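Local coordinates for protein glutathione S-transferase enzyme with thioredoxin-like domain (Bradyrhizobium sp., PDB 4MF7) that probably catalyses the conjugation of glutathione to electrophilic substrates, as a dimeric glutathione transferase with a thioredoxin-like domain, at residues Arg42-Leu48 with Pro66-Ile72; Glu111-Gln117 with Leu138-His142. One frame throughout, in Å; residues are numbered along the deposited sequence.

Contact 1. Residues Arg42-Leu48 with Pro66-Ile72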
loop_
_atom_site.group_PDB
_atom_site.type_symbol
_atom_site.label_atom_id
_atom_site.label_comp_id
_atom_site.label_asym_id
_atom_site.label_seq_id
_atom_site.Cartn_x
_atom_site.Cartn_y
_atom_site.Cartn_z
ATOM N N ARG A 42 -9.050 24.159 -7.292
ATOM C CA ARG A 42 -9.559 22.955 -6.616
ATOM C C ARG A 42 -8.693 21.731 -6.941
ATOM O O ARG A 42 -8.138 21.637 -8.027
ATOM C CB ARG A 42 -11.003 22.644 -7.027
ATOM C CG ARG A 42 -11.993 23.762 -6.725
ATOM C CD ARG A 42 -13.418 23.369 -7.077
ATOM N NE ARG A 42 -14.282 24.551 -7.052
ATOM C CZ ARG A 42 -15.557 24.549 -7.415
ATOM N NH1 ARG A 42 -16.122 23.438 -7.812
ATOM N NH2 ARG A 42 -16.262 25.657 -7.381
ATOM N N ILE A 43 -8.645 20.798 -5.985
ATOM C CA ILE A 43 -8.057 19.457 -6.226
ATOM C C ILE A 43 -8.731 18.841 -7.439
ATOM O O ILE A 43 -9.968 18.821 -7.516
ATOM C CB ILE A 43 -8.216 18.561 -4.990
ATOM C CG1 ILE A 43 -7.299 19.065 -3.874
ATOM C CG2 ILE A 43 -7.850 17.106 -5.313
ATOM C CD1 ILE A 43 -7.683 18.577 -2.503
ATOM N N GLN A 44 -7.935 18.386 -8.409
ATOM C CA GLN A 44 -8.448 17.697 -9.543
ATOM C C GLN A 44 -8.390 16.205 -9.233
ATOM O O GLN A 44 -7.334 15.700 -8.827
ATOM C CB GLN A 44 -7.646 17.991 -10.799
ATOM C CG GLN A 44 -7.512 19.476 -11.101
ATOM C CD GLN A 44 -8.851 20.085 -11.520
ATOM O OE1 GLN A 44 -9.463 19.650 -12.502
ATOM N NE2 GLN A 44 -9.304 21.057 -10.782
ATOM N N LEU A 45 -9.517 15.528 -9.407
ATOM C CA LEU A 45 -9.613 14.065 -9.177
ATOM C C LEU A 45 -9.844 13.363 -10.512
ATOM O O LEU A 45 -10.796 13.685 -11.231
ATOM C CB LEU A 45 -10.740 13.731 -8.185
ATOM C CG LEU A 45 -11.045 12.243 -8.005
ATOM C CD1 LEU A 45 -9.860 11.522 -7.343
ATOM C CD2 LEU A 45 -12.286 12.054 -7.157
ATOM N N TYR A 46 -8.957 12.414 -10.853
ATOM C CA TYR A 46 -9.076 11.642 -12.083
ATOM C C TYR A 46 -9.340 10.215 -11.689
ATOM O O TYR A 46 -8.454 9.552 -11.161
ATOM C CB TYR A 46 -7.812 11.759 -12.935
ATOM C CG TYR A 46 -7.345 13.182 -13.120
ATOM C CD1 TYR A 46 -7.863 13.986 -14.143
ATOM C CD2 TYR A 46 -6.422 13.757 -12.241
ATOM C CE1 TYR A 46 -7.474 15.311 -14.276
ATOM C CE2 TYR A 46 -6.025 15.077 -12.386
ATOM C CZ TYR A 46 -6.549 15.842 -13.426
ATOM O OH TYR A 46 -6.182 17.167 -13.560
ATOM N N SER A 47 -10.563 9.732 -11.919
ATOM C CA SER A 47 -10.983 8.524 -11.259
ATOM C C SER A 47 -12.195 7.886 -11.898
ATOM O O SER A 47 -12.665 8.333 -12.936
ATOM C CB SER A 47 -11.255 8.847 -9.782
ATOM O OG SER A 47 -11.330 7.668 -9.004
ATOM N N LEU A 48 -12.643 6.812 -11.266
ATOM C CA LEU A 48 -13.892 6.112 -11.582
ATOM C C LEU A 48 -14.400 5.580 -10.254
ATOM O O LEU A 48 -13.587 5.351 -9.345
ATOM C CB LEU A 48 -13.652 4.933 -12.523
ATOM C CG LEU A 48 -13.526 5.148 -14.026
ATOM C CD1 LEU A 48 -13.292 3.779 -14.668
ATOM C CD2 LEU A 48 -14.749 5.848 -14.603
ATOM N N PRO A 66 -12.637 21.341 -1.346
ATOM C CA PRO A 66 -13.096 21.523 -2.712
ATOM C C PRO A 66 -12.335 20.659 -3.719
ATOM O O PRO A 66 -11.108 20.536 -3.656
ATOM C CB PRO A 66 -12.853 23.017 -2.976
ATOM C CG PRO A 66 -12.845 23.636 -1.603
ATOM C CD PRO A 66 -12.137 22.607 -0.771
ATOM N N TYR A 67 -13.065 20.049 -4.642
ATOM C CA TYR A 67 -12.445 19.221 -5.658
ATOM C C TYR A 67 -13.275 19.148 -6.913
ATOM O O TYR A 67 -14.473 19.437 -6.898
ATOM C CB TYR A 67 -12.136 17.826 -5.067
ATOM C CG TYR A 67 -13.313 16.884 -4.932
ATOM C CD1 TYR A 67 -14.187 16.983 -3.860
ATOM C CD2 TYR A 67 -13.530 15.876 -5.855
ATOM C CE1 TYR A 67 -15.264 16.115 -3.724
ATOM C CE2 TYR A 67 -14.568 14.976 -5.716
ATOM C CZ TYR A 67 -15.442 15.098 -4.661
ATOM O OH TYR A 67 -16.477 14.212 -4.546
ATOM N N GLU A 68 -12.610 18.815 -8.003
ATOM C CA GLU A 68 -13.182 18.711 -9.317
ATOM C C GLU A 68 -12.958 17.338 -9.909
ATOM O O GLU A 68 -11.846 17.044 -10.339
ATOM C CB GLU A 68 -12.566 19.774 -10.231
ATOM C CG GLU A 68 -13.222 19.851 -11.606
ATOM C CD GLU A 68 -12.659 20.978 -12.455
ATOM O OE1 GLU A 68 -11.965 21.877 -11.906
ATOM O OE2 GLU A 68 -12.919 20.962 -13.669
ATOM N N PRO A 69 -14.025 16.499 -9.948
ATOM C CA PRO A 69 -13.868 15.157 -10.464
ATOM C C PRO A 69 -13.936 15.029 -11.985
ATOM O O PRO A 69 -14.653 15.788 -12.656
ATOM C CB PRO A 69 -15.028 14.411 -9.807
ATOM C CG PRO A 69 -16.117 15.434 -9.774
ATOM C CD PRO A 69 -15.382 16.702 -9.399
ATOM N N HIS A 70 -13.176 14.084 -12.509
ATOM C CA HIS A 70 -13.115 13.764 -13.929
ATOM C C HIS A 70 -13.152 12.248 -14.074
ATOM O O HIS A 70 -12.258 11.558 -13.601
ATOM C CB HIS A 70 -11.847 14.299 -14.589
ATOM C CG HIS A 70 -11.628 15.771 -14.410
ATOM N ND1 HIS A 70 -12.188 16.722 -15.242
ATOM C CD2 HIS A 70 -10.934 16.457 -13.471
ATOM C CE1 HIS A 70 -11.819 17.926 -14.837
ATOM N NE2 HIS A 70 -11.071 17.793 -13.757
ATOM N N ALA A 71 -14.181 11.744 -14.752
ATOM C CA ALA A 71 -14.283 10.325 -15.061
ATOM C C ALA A 71 -13.292 9.972 -16.153
ATOM O O ALA A 71 -13.203 10.652 -17.167
ATOM C CB ALA A 71 -15.698 9.952 -15.501
ATOM N N ILE A 72 -12.547 8.903 -15.933
ATOM C CA ILE A 72 -11.549 8.428 -16.868
ATOM C C ILE A 72 -12.162 7.207 -17.561
ATOM O O ILE A 72 -12.415 6.194 -16.924
ATOM C CB ILE A 72 -10.242 8.084 -16.121
ATOM C CG1 ILE A 72 -9.731 9.315 -15.347
ATOM C CG2 ILE A 72 -9.174 7.577 -17.073
ATOM C CD1 ILE A 72 -9.451 10.543 -16.172
HETATM O O HOH W 1 -15.907 20.839 -8.750
HETATM O O HOH W 2 -9.106 21.960 -2.909
#
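I43-S47 and Y67-A71 pair as parallel strands at one edge of the four-stranded sheet. E68 N gives to I43 O at 2.7 Å, L45 N to E68 O, H70 N to L45 O and S47 N to H70 O. At the start the bond from I43 N to P66 O is weak, 3.4 Å, and a water bonds to P66 O and, weakly, to I43 N. Helix 53-63 connects the strands, so this is the beta-alpha-beta crossover that opens the thioredoxin-like domain of glutathione transferases. I43, L45 and Y67 lie on the face that this helix covers. L45 CD2 packs 4.0 Å from Y67 CE2, and Y67 OH bonds to E61. On the other face the Q44 amide is gripped at both ends. Its OE1 accepts from H70 NE2 at 2.8 Å, in the imidazole plane. Its NE2 gives to R42 O and, at 3.0 Å, to E68 OE1, which it meets from above the carboxylate plane. The bend at chi2 (-69°) folds the amide into this position. The E68 carboxylate also takes the backbone N of Q38 and H39. The Y46 and H70 rings are 15° from parallel but offset, with little overlap.

Contact 2. Residues Glu111-Gln117 with Leu138-His142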
loop_
_atom_site.group_PDB
_atom_site.type_symbol
_atom_site.label_atom_id
_atom_site.label_comp_id
_atom_site.label_asym_id
_atom_site.label_seq_id
_atom_site.Cartn_x
_atom_site.Cartn_y
_atom_site.Cartn_z
ATOM N N GLU A 111 -1.709 6.505 -6.441
ATOM C CA GLU A 111 -1.651 5.443 -5.451
ATOM C C GLU A 111 -2.582 5.836 -4.324
ATOM O O GLU A 111 -2.346 6.813 -3.598
ATOM C CB GLU A 111 -0.210 5.121 -4.980
ATOM C CG GLU A 111 -0.048 3.698 -4.450
ATOM C CD GLU A 111 -0.812 3.450 -3.158
ATOM O OE1 GLU A 111 -0.530 4.100 -2.134
ATOM O OE2 GLU A 111 -1.706 2.594 -3.161
ATOM N N SER A 112 -3.709 5.131 -4.240
ATOM C CA SER A 112 -4.782 5.505 -3.306
ATOM C C SER A 112 -4.353 5.609 -1.846
ATOM O O SER A 112 -4.818 6.480 -1.137
ATOM C CB SER A 112 -5.988 4.557 -3.476
ATOM O OG SER A 112 -5.619 3.253 -3.039
ATOM N N GLY A 113 -3.450 4.733 -1.380
ATOM C CA GLY A 113 -2.931 4.818 -0.018
ATOM C C GLY A 113 -2.141 6.087 0.263
ATOM O O GLY A 113 -2.377 6.750 1.291
ATOM N N ALA A 114 -1.243 6.419 -0.656
ATOM C CA ALA A 114 -0.462 7.656 -0.602
ATOM C C ALA A 114 -1.417 8.872 -0.575
ATOM O O ALA A 114 -1.250 9.796 0.208
ATOM C CB ALA A 114 0.476 7.746 -1.788
ATOM N N ILE A 115 -2.467 8.814 -1.391
ATOM C CA ILE A 115 -3.396 9.935 -1.502
ATOM C C ILE A 115 -4.162 10.116 -0.205
ATOM O O ILE A 115 -4.363 11.260 0.247
ATOM C CB ILE A 115 -4.351 9.806 -2.730
ATOM C CG1 ILE A 115 -3.607 9.950 -4.067
ATOM C CG2 ILE A 115 -5.457 10.887 -2.654
ATOM C CD1 ILE A 115 -4.368 9.404 -5.242
ATOM N N LEU A 116 -4.669 9.015 0.375
ATOM C CA LEU A 116 -5.391 9.059 1.625
ATOM C C LEU A 116 -4.518 9.617 2.729
ATOM O O LEU A 116 -4.951 10.460 3.488
ATOM C CB LEU A 116 -5.948 7.696 2.039
ATOM C CG LEU A 116 -7.109 7.098 1.232
ATOM C CD1 LEU A 116 -7.560 5.762 1.814
ATOM C CD2 LEU A 116 -8.265 8.055 1.171
ATOM N N GLN A 117 -3.270 9.169 2.801
ATOM C CA GLN A 117 -2.377 9.736 3.802
ATOM C C GLN A 117 -2.116 11.219 3.593
ATOM O O GLN A 117 -2.131 11.979 4.572
ATOM C CB GLN A 117 -1.038 9.015 3.823
ATOM C CG GLN A 117 -1.131 7.605 4.345
ATOM C CD GLN A 117 0.248 6.986 4.497
ATOM O OE1 GLN A 117 1.053 7.448 5.312
ATOM N NE2 GLN A 117 0.526 5.953 3.726
ATOM N N LEU A 138 -2.426 2.737 9.146
ATOM C CA LEU A 138 -1.834 2.556 7.821
ATOM C C LEU A 138 -1.866 1.111 7.314
ATOM O O LEU A 138 -1.848 0.891 6.091
ATOM C CB LEU A 138 -0.386 3.065 7.815
ATOM C CG LEU A 138 -0.155 4.529 8.202
ATOM C CD1 LEU A 138 1.240 4.924 7.729
ATOM C CD2 LEU A 138 -1.202 5.484 7.623
ATOM N N GLN A 139 -1.912 0.151 8.229
ATOM C CA GLN A 139 -1.955 -1.256 7.871
ATOM C C GLN A 139 -3.155 -1.531 6.964
ATOM O O GLN A 139 -3.094 -2.394 6.122
ATOM C CB GLN A 139 -2.045 -2.150 9.092
ATOM C CG GLN A 139 -0.870 -2.050 10.070
ATOM C CD GLN A 139 -1.111 -2.794 11.359
ATOM O OE1 GLN A 139 -0.253 -3.570 11.827
ATOM N NE2 GLN A 139 -2.286 -2.568 11.966
ATOM N N TRP A 140 -4.248 -0.791 7.169
ATOM C CA TRP A 140 -5.530 -1.060 6.495
ATOM C C TRP A 140 -5.681 -0.411 5.137
ATOM O O TRP A 140 -6.688 -0.624 4.496
ATOM C CB TRP A 140 -6.684 -0.629 7.409
ATOM C CG TRP A 140 -6.644 -1.405 8.649
ATOM C CD1 TRP A 140 -5.995 -1.070 9.836
ATOM C CD2 TRP A 140 -7.214 -2.687 8.859
ATOM N NE1 TRP A 140 -6.118 -2.088 10.733
ATOM C CE2 TRP A 140 -6.877 -3.085 10.170
ATOM C CE3 TRP A 140 -7.975 -3.556 8.056
ATOM C CZ2 TRP A 140 -7.280 -4.311 10.707
ATOM C CZ3 TRP A 140 -8.389 -4.781 8.601
ATOM C CH2 TRP A 140 -8.033 -5.141 9.914
ATOM N N LEU A 141 -4.683 0.350 4.679
ATOM C CA LEU A 141 -4.784 1.011 3.395
ATOM C C LEU A 141 -4.529 0.066 2.236
ATOM O O LEU A 141 -4.810 0.414 1.136
ATOM C CB LEU A 141 -3.856 2.210 3.289
ATOM C CG LEU A 141 -4.090 3.227 4.391
ATOM C CD1 LEU A 141 -3.062 4.329 4.234
ATOM C CD2 LEU A 141 -5.514 3.802 4.327
ATOM N N HIS A 142 -4.009 -1.122 2.521
ATOM C CA HIS A 142 -3.668 -2.125 1.522
ATOM C C HIS A 142 -4.051 -3.472 2.109
ATOM O O HIS A 142 -3.226 -4.359 2.293
ATOM C CB HIS A 142 -2.182 -2.023 1.181
ATOM C CG HIS A 142 -1.823 -0.687 0.614
ATOM N ND1 HIS A 142 -1.286 0.325 1.378
ATOM C CD2 HIS A 142 -2.010 -0.171 -0.623
ATOM C CE1 HIS A 142 -1.111 1.392 0.621
ATOM N NE2 HIS A 142 -1.548 1.119 -0.596
HETATM O O HOH W 3 -5.753 2.341 -0.260
#
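E111 is the N-cap of helix 112-123, and H142, in the turn after helix 131-138, reaches across to it. H142 NE2 gives to E111 OE2 at 3.0 Å, with an N-H...O angle of 165°. The oxygen lies in the imidazole plane, but the nitrogen sits above the carboxylate plane. The same carboxylate caps the helix: A114 N gives to E111 OE1 at 2.8 Å, and G113 N gives weakly to OE2. CG of E111 is anti to the backbone N (chi1 -155°), and the chain then bends at chi2, which brings the carboxylate back over the first turn. G113 has no side chain, so the imidazole can come close, with CE1 3.9 Å from G113 CA. Further along the helix the contact is mostly apolar. L141 fits between two residues of the helix: its CD2 meets L116 CD1 at 3.8 Å, and its CD1 meets Q117 CG at 3.8 Å. The L138 methyls lie against the Q117 amide, the two side chains crossing at about a right angle. L116 and L141 also pack on A207 of helix 203-215. A water gives to both S112 OG and L141 O. The contact lies at the dimer interface: H142 stacks on H142 of the second subunit, and Q139 OE1 accepts from F110 N of that subunit. The carboxylate therefore does two jobs. It holds the first turn of the helix and probably helps to fix the rotation of the imidazole, which is one of several groups that meet the second subunit.

In the fold
The two contacts follow one another along the chain. Their centres lie 18 Å apart and their nearest atoms about 6 Å, without touching. Contact 1 lies within the thioredoxin-like domain, whereas contact 2 joins that domain to the helices that follow it. Helix 53-63 connects them: L45 of contact 1 and I115 of contact 2 both pack on V56. S47 and S112 both touch P94, probably the cis-proline beside the glutathione site in this family. The E111-S112 pair matches the position that holds the glutamyl end of glutathione in relatives, so contact 2 probably borders that site. The second subunit touches contact 2 but not contact 1.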